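Local structure of ATP-dependent kinase YFH7 (Saccharomyces cerevisiae, 2GA8) at residues A[124-136]-A[188-201]. The protein acts as an ATP-dependent kinase of the P-loop type that could take part in assembling the endoplasmic reticulum membrane. Numbering follows the deposited sequence.
Sequences VVARGGTANAIRI and STFDSNNFLQLCKI. With SO4 (sulfate ion), chain I.
With chi1 at 77°, the CG of Arg127 stands between its own backbone N and carbonyl carbon, and a further bend at chi3 lays the long side chain across the start of helix 192-201, where it crosses Asn193 at about a right angle. NH1 gives a hydrogen bond to Asn193 OD1 (2.8 Å), which lies almost exactly in the guanidinium plane, and a weak one to Ser192 OG, itself also bonded to Glu275 OE1; water 2 joins NH2 to the same hydroxyl. NE bonds to Val101 O, so the planar guanidinium, with N-H groups pointing in several directions, suits a place where several chain segments meet.

Asp191, its CG turned away from the backbone N (chi1 -171°), accepts from two backbone N-H groups. As N-cap it takes Asn194 N of its own helix through OD1 (3.0 Å), while OD2 takes Gly128 N across the contact (2.8 Å) from above the carboxylate plane. The short side chain of aspartate suits both tasks. Gly128, in the type I turn 126-129, has no side chain, which lets Asp191 OD2 and Asn132 come close to its backbone; Asn132 ND2 is held by Gly163 O and His165 O. Small Ala126 fits closely, its CB 3.5 Å from Asn193 CB. Water 1 accepts from Ala126 N.

Further along, the interface becomes apolar. Branched Ile134 suits a strand and sends CD1 to Leu198 CB (3.6 Å), whereas Ile136 and Ile201 meet tip to tip.

The hairpin of strands 123-125 and 134-136, in the mixed sheet, thus rests on the helix, whose axis runs 32° from strand 134-136. Strand 237-243 touches Ile134, Leu198 and Ile201, and helix 275-285 packs against Phe190 and Phe195.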
loop_
_atom_site.group_PDB
_atom_site.type_symbol
_atom_site.label_atom_id
_atom_site.label_comp_id
_atom_site.label_asym_id
_atom_site.label_seq_id
_atom_site.Cartn_x
_atom_site.Cartn_y
_atom_site.Cartn_z
ATOM N N VAL A 124 -14.346 4.911 2.848
ATOM C CA VAL A 124 -14.386 3.509 3.240
ATOM C C VAL A 124 -13.521 3.387 4.487
ATOM O O VAL A 124 -12.331 3.697 4.449
ATOM C CB VAL A 124 -13.815 2.599 2.133
ATOM C CG1 VAL A 124 -13.759 1.149 2.618
ATOM C CG2 VAL A 124 -14.676 2.713 0.875
ATOM N N VAL A 125 -14.123 2.962 5.596
ATOM C CA VAL A 125 -13.395 2.821 6.853
ATOM C C VAL A 125 -13.563 1.441 7.467
ATOM O O VAL A 125 -14.555 0.756 7.223
ATOM C CB VAL A 125 -13.851 3.866 7.906
ATOM C CG1 VAL A 125 -13.487 5.264 7.445
ATOM C CG2 VAL A 125 -15.360 3.760 8.138
ATOM N N ALA A 126 -12.572 1.040 8.256
ATOM C CA ALA A 126 -12.605 -0.246 8.931
ATOM C C ALA A 126 -12.337 -0.027 10.419
ATOM O O ALA A 126 -12.689 1.016 10.963
ATOM C CB ALA A 126 -11.580 -1.196 8.326
ATOM N N ARG A 127 -11.691 -0.981 11.077
ATOM C CA ARG A 127 -11.475 -0.844 12.513
ATOM C C ARG A 127 -10.624 0.335 12.971
ATOM O O ARG A 127 -10.669 0.703 14.138
ATOM C CB ARG A 127 -10.936 -2.155 13.095
ATOM C CG ARG A 127 -9.467 -2.462 12.858
ATOM C CD ARG A 127 -9.165 -3.826 13.476
ATOM N NE ARG A 127 -7.834 -3.912 14.071
ATOM C CZ ARG A 127 -6.773 -4.441 13.471
ATOM N NH1 ARG A 127 -6.873 -4.936 12.242
ATOM N NH2 ARG A 127 -5.613 -4.491 14.111
ATOM N N GLY A 128 -9.872 0.937 12.055
ATOM C CA GLY A 128 -9.040 2.072 12.412
ATOM C C GLY A 128 -9.794 3.393 12.376
ATOM O O GLY A 128 -9.296 4.419 12.837
ATOM N N GLY A 129 -11.000 3.377 11.821
ATOM C CA GLY A 129 -11.782 4.599 11.762
ATOM C C GLY A 129 -11.363 5.521 10.635
ATOM O O GLY A 129 -10.657 5.113 9.714
ATOM N N THR A 130 -11.778 6.782 10.719
ATOM C CA THR A 130 -11.472 7.751 9.672
ATOM C C THR A 130 -9.995 8.008 9.400
ATOM O O THR A 130 -9.634 8.414 8.296
ATOM C CB THR A 130 -12.153 9.104 9.955
ATOM O OG1 THR A 130 -11.674 9.630 11.195
ATOM C CG2 THR A 130 -13.658 8.927 10.029
ATOM N N ALA A 131 -9.141 7.772 10.392
ATOM C CA ALA A 131 -7.708 8.008 10.227
ATOM C C ALA A 131 -7.078 7.154 9.127
ATOM O O ALA A 131 -6.077 7.545 8.531
ATOM C CB ALA A 131 -6.982 7.775 11.546
ATOM N N ASN A 132 -7.654 5.983 8.862
ATOM C CA ASN A 132 -7.120 5.103 7.823
ATOM C C ASN A 132 -8.108 4.971 6.671
ATOM O O ASN A 132 -8.056 4.013 5.901
ATOM C CB ASN A 132 -6.838 3.712 8.398
ATOM C CG ASN A 132 -5.941 3.759 9.618
ATOM O OD1 ASN A 132 -6.306 3.278 10.687
ATOM N ND2 ASN A 132 -4.757 4.334 9.460
ATOM N N ALA A 133 -9.013 5.934 6.554
ATOM C CA ALA A 133 -10.020 5.893 5.505
ATOM C C ALA A 133 -9.456 5.939 4.090
ATOM O O ALA A 133 -8.447 6.598 3.822
ATOM C CB ALA A 133 -11.016 7.047 5.692
ATOM N N ILE A 134 -10.122 5.211 3.202
ATOM C CA ILE A 134 -9.798 5.182 1.778
ATOM C C ILE A 134 -10.915 6.045 1.201
ATOM O O ILE A 134 -12.067 5.912 1.616
ATOM C CB ILE A 134 -9.919 3.759 1.193
ATOM C CG1 ILE A 134 -8.837 2.857 1.792
ATOM C CG2 ILE A 134 -9.822 3.808 -0.334
ATOM C CD1 ILE A 134 -9.085 1.376 1.559
ATOM N N ARG A 135 -10.588 6.935 0.270
ATOM C CA ARG A 135 -11.605 7.800 -0.318
ATOM C C ARG A 135 -11.697 7.605 -1.819
ATOM O O ARG A 135 -10.684 7.548 -2.511
ATOM C CB ARG A 135 -11.310 9.267 0.008
ATOM C CG ARG A 135 -11.446 9.587 1.490
ATOM C CD ARG A 135 -11.375 11.083 1.754
ATOM N NE ARG A 135 -11.674 11.389 3.151
ATOM C CZ ARG A 135 -10.920 11.011 4.177
ATOM N NH1 ARG A 135 -9.811 10.311 3.968
ATOM N NH2 ARG A 135 -11.280 11.319 5.416
ATOM N N ILE A 136 -12.925 7.489 -2.311
ATOM C CA ILE A 136 -13.163 7.286 -3.732
ATOM C C ILE A 136 -14.010 8.436 -4.272
ATOM O O ILE A 136 -15.068 8.746 -3.724
ATOM C CB ILE A 136 -13.893 5.954 -3.968
ATOM C CG1 ILE A 136 -13.146 4.823 -3.250
ATOM C CG2 ILE A 136 -13.974 5.658 -5.462
ATOM C CD1 ILE A 136 -13.864 3.501 -3.284
ATOM N N SER A 188 -0.539 -6.283 14.427
ATOM C CA SER A 188 -1.798 -5.921 15.060
ATOM C C SER A 188 -2.008 -4.429 15.290
ATOM O O SER A 188 -3.061 -4.029 15.793
ATOM C CB SER A 188 -1.951 -6.665 16.393
ATOM O OG SER A 188 -0.960 -6.253 17.318
ATOM N N THR A 189 -1.029 -3.604 14.924
ATOM C CA THR A 189 -1.166 -2.159 15.115
ATOM C C THR A 189 -1.452 -1.410 13.813
ATOM O O THR A 189 -1.238 -0.204 13.723
ATOM C CB THR A 189 0.089 -1.536 15.799
ATOM O OG1 THR A 189 1.256 -1.786 15.011
ATOM C CG2 THR A 189 0.275 -2.116 17.191
ATOM N N PHE A 190 -1.951 -2.137 12.816
ATOM C CA PHE A 190 -2.305 -1.566 11.512
ATOM C C PHE A 190 -3.743 -1.971 11.220
ATOM O O PHE A 190 -4.191 -3.036 11.659
ATOM C CB PHE A 190 -1.441 -2.154 10.395
ATOM C CG PHE A 190 -0.025 -1.675 10.388
ATOM C CD1 PHE A 190 0.352 -0.593 9.598
ATOM C CD2 PHE A 190 0.945 -2.330 11.142
ATOM C CE1 PHE A 190 1.676 -0.174 9.554
ATOM C CE2 PHE A 190 2.272 -1.919 11.106
ATOM C CZ PHE A 190 2.643 -0.841 10.310
ATOM N N ASP A 191 -4.467 -1.132 10.487
ATOM C CA ASP A 191 -5.837 -1.475 10.120
ATOM C C ASP A 191 -5.717 -2.443 8.935
ATOM O O ASP A 191 -5.861 -2.048 7.773
ATOM C CB ASP A 191 -6.622 -0.227 9.696
ATOM C CG ASP A 191 -8.103 -0.506 9.520
ATOM O OD1 ASP A 191 -8.477 -1.688 9.372
ATOM O OD2 ASP A 191 -8.895 0.453 9.519
ATOM N N SER A 192 -5.434 -3.708 9.232
ATOM C CA SER A 192 -5.288 -4.721 8.192
ATOM C C SER A 192 -6.588 -4.911 7.420
ATOM O O SER A 192 -6.564 -5.273 6.240
ATOM C CB SER A 192 -4.857 -6.061 8.801
ATOM O OG SER A 192 -5.833 -6.541 9.703
ATOM N N ASN A 193 -7.713 -4.671 8.097
ATOM C CA ASN A 193 -9.045 -4.796 7.503
ATOM C C ASN A 193 -9.173 -3.871 6.292
ATOM O O ASN A 193 -9.565 -4.292 5.199
ATOM C CB ASN A 193 -10.141 -4.377 8.504
ATOM C CG ASN A 193 -10.009 -5.045 9.871
ATOM O OD1 ASN A 193 -8.913 -5.317 10.344
ATOM N ND2 ASN A 193 -11.146 -5.272 10.526
ATOM N N ASN A 194 -8.860 -2.597 6.503
ATOM C CA ASN A 194 -8.978 -1.622 5.429
ATOM C C ASN A 194 -7.880 -1.746 4.379
ATOM O O ASN A 194 -8.092 -1.386 3.223
ATOM C CB ASN A 194 -9.031 -0.193 5.989
ATOM C CG ASN A 194 -10.107 0.651 5.324
ATOM O OD1 ASN A 194 -9.996 1.875 5.235
ATOM N ND2 ASN A 194 -11.161 -0.004 4.859
ATOM N N PHE A 195 -6.708 -2.246 4.761
ATOM C CA PHE A 195 -5.657 -2.408 3.767
ATOM C C PHE A 195 -6.099 -3.521 2.818
ATOM O O PHE A 195 -5.942 -3.428 1.602
ATOM C CB PHE A 195 -4.324 -2.782 4.404
ATOM C CG PHE A 195 -3.182 -2.729 3.436
ATOM C CD1 PHE A 195 -2.549 -1.522 3.161
ATOM C CD2 PHE A 195 -2.806 -3.860 2.720
ATOM C CE1 PHE A 195 -1.560 -1.440 2.181
ATOM C CE2 PHE A 195 -1.820 -3.786 1.736
ATOM C CZ PHE A 195 -1.200 -2.576 1.467
ATOM N N LEU A 196 -6.649 -4.588 3.384
ATOM C CA LEU A 196 -7.138 -5.686 2.566
ATOM C C LEU A 196 -8.235 -5.138 1.654
ATOM O O LEU A 196 -8.324 -5.510 0.484
ATOM C CB LEU A 196 -7.701 -6.805 3.448
ATOM C CG LEU A 196 -8.370 -7.967 2.704
ATOM C CD1 LEU A 196 -7.370 -8.597 1.736
ATOM C CD2 LEU A 196 -8.871 -9.005 3.715
ATOM N N GLN A 197 -9.062 -4.238 2.180
ATOM C CA GLN A 197 -10.132 -3.664 1.382
ATOM C C GLN A 197 -9.551 -2.858 0.222
ATOM O O GLN A 197 -10.103 -2.860 -0.873
ATOM C CB GLN A 197 -11.041 -2.780 2.242
ATOM C CG GLN A 197 -12.349 -2.390 1.559
ATOM C CD GLN A 197 -13.149 -3.596 1.077
ATOM O OE1 GLN A 197 -13.261 -4.601 1.775
ATOM N NE2 GLN A 197 -13.719 -3.490 -0.118
ATOM N N LEU A 198 -8.440 -2.164 0.453
ATOM C CA LEU A 198 -7.819 -1.414 -0.636
ATOM C C LEU A 198 -7.373 -2.418 -1.697
ATOM O O LEU A 198 -7.516 -2.172 -2.893
ATOM C CB LEU A 198 -6.605 -0.616 -0.138
ATOM C CG LEU A 198 -5.759 0.064 -1.225
ATOM C CD1 LEU A 198 -6.608 1.066 -1.995
ATOM C CD2 LEU A 198 -4.557 0.765 -0.581
ATOM N N CYS A 199 -6.836 -3.555 -1.262
ATOM C CA CYS A 199 -6.389 -4.570 -2.214
ATOM C C CYS A 199 -7.548 -5.138 -3.026
ATOM O O CYS A 199 -7.384 -5.422 -4.204
ATOM C CB CYS A 199 -5.637 -5.691 -1.502
ATOM S SG CYS A 199 -4.068 -5.137 -0.810
ATOM N N LYS A 200 -8.719 -5.284 -2.406
ATOM C CA LYS A 200 -9.890 -5.796 -3.128
ATOM C C LYS A 200 -10.339 -4.757 -4.162
ATOM O O LYS A 200 -10.775 -5.100 -5.260
ATOM C CB LYS A 200 -11.046 -6.068 -2.164
ATOM C CG LYS A 200 -10.797 -7.191 -1.177
ATOM C CD LYS A 200 -12.071 -7.504 -0.395
ATOM C CE LYS A 200 -11.896 -8.726 0.488
ATOM N NZ LYS A 200 -13.167 -9.056 1.197
ATOM N N ILE A 201 -10.247 -3.486 -3.789
ATOM C CA ILE A 201 -10.619 -2.396 -4.677
ATOM C C ILE A 201 -9.654 -2.380 -5.857
ATOM O O ILE A 201 -10.066 -2.257 -7.011
ATOM C CB ILE A 201 -10.564 -1.039 -3.930
ATOM C CG1 ILE A 201 -11.740 -0.952 -2.953
ATOM C CG2 ILE A 201 -10.573 0.119 -4.922
ATOM C CD1 ILE A 201 -11.724 0.275 -2.073
HETATM S S SO4 I . -12.886 -11.692 3.763
HETATM O O1 SO4 I . -12.009 -11.004 4.731
HETATM O O2 SO4 I . -13.942 -10.764 3.315
HETATM O O3 SO4 I . -12.091 -12.132 2.601
HETATM O O4 SO4 I . -13.505 -12.867 4.409
HETATM O O HOH W 1 -10.190 2.613 8.510
HETATM O O HOH W 2 -4.038 -6.071 12.200
#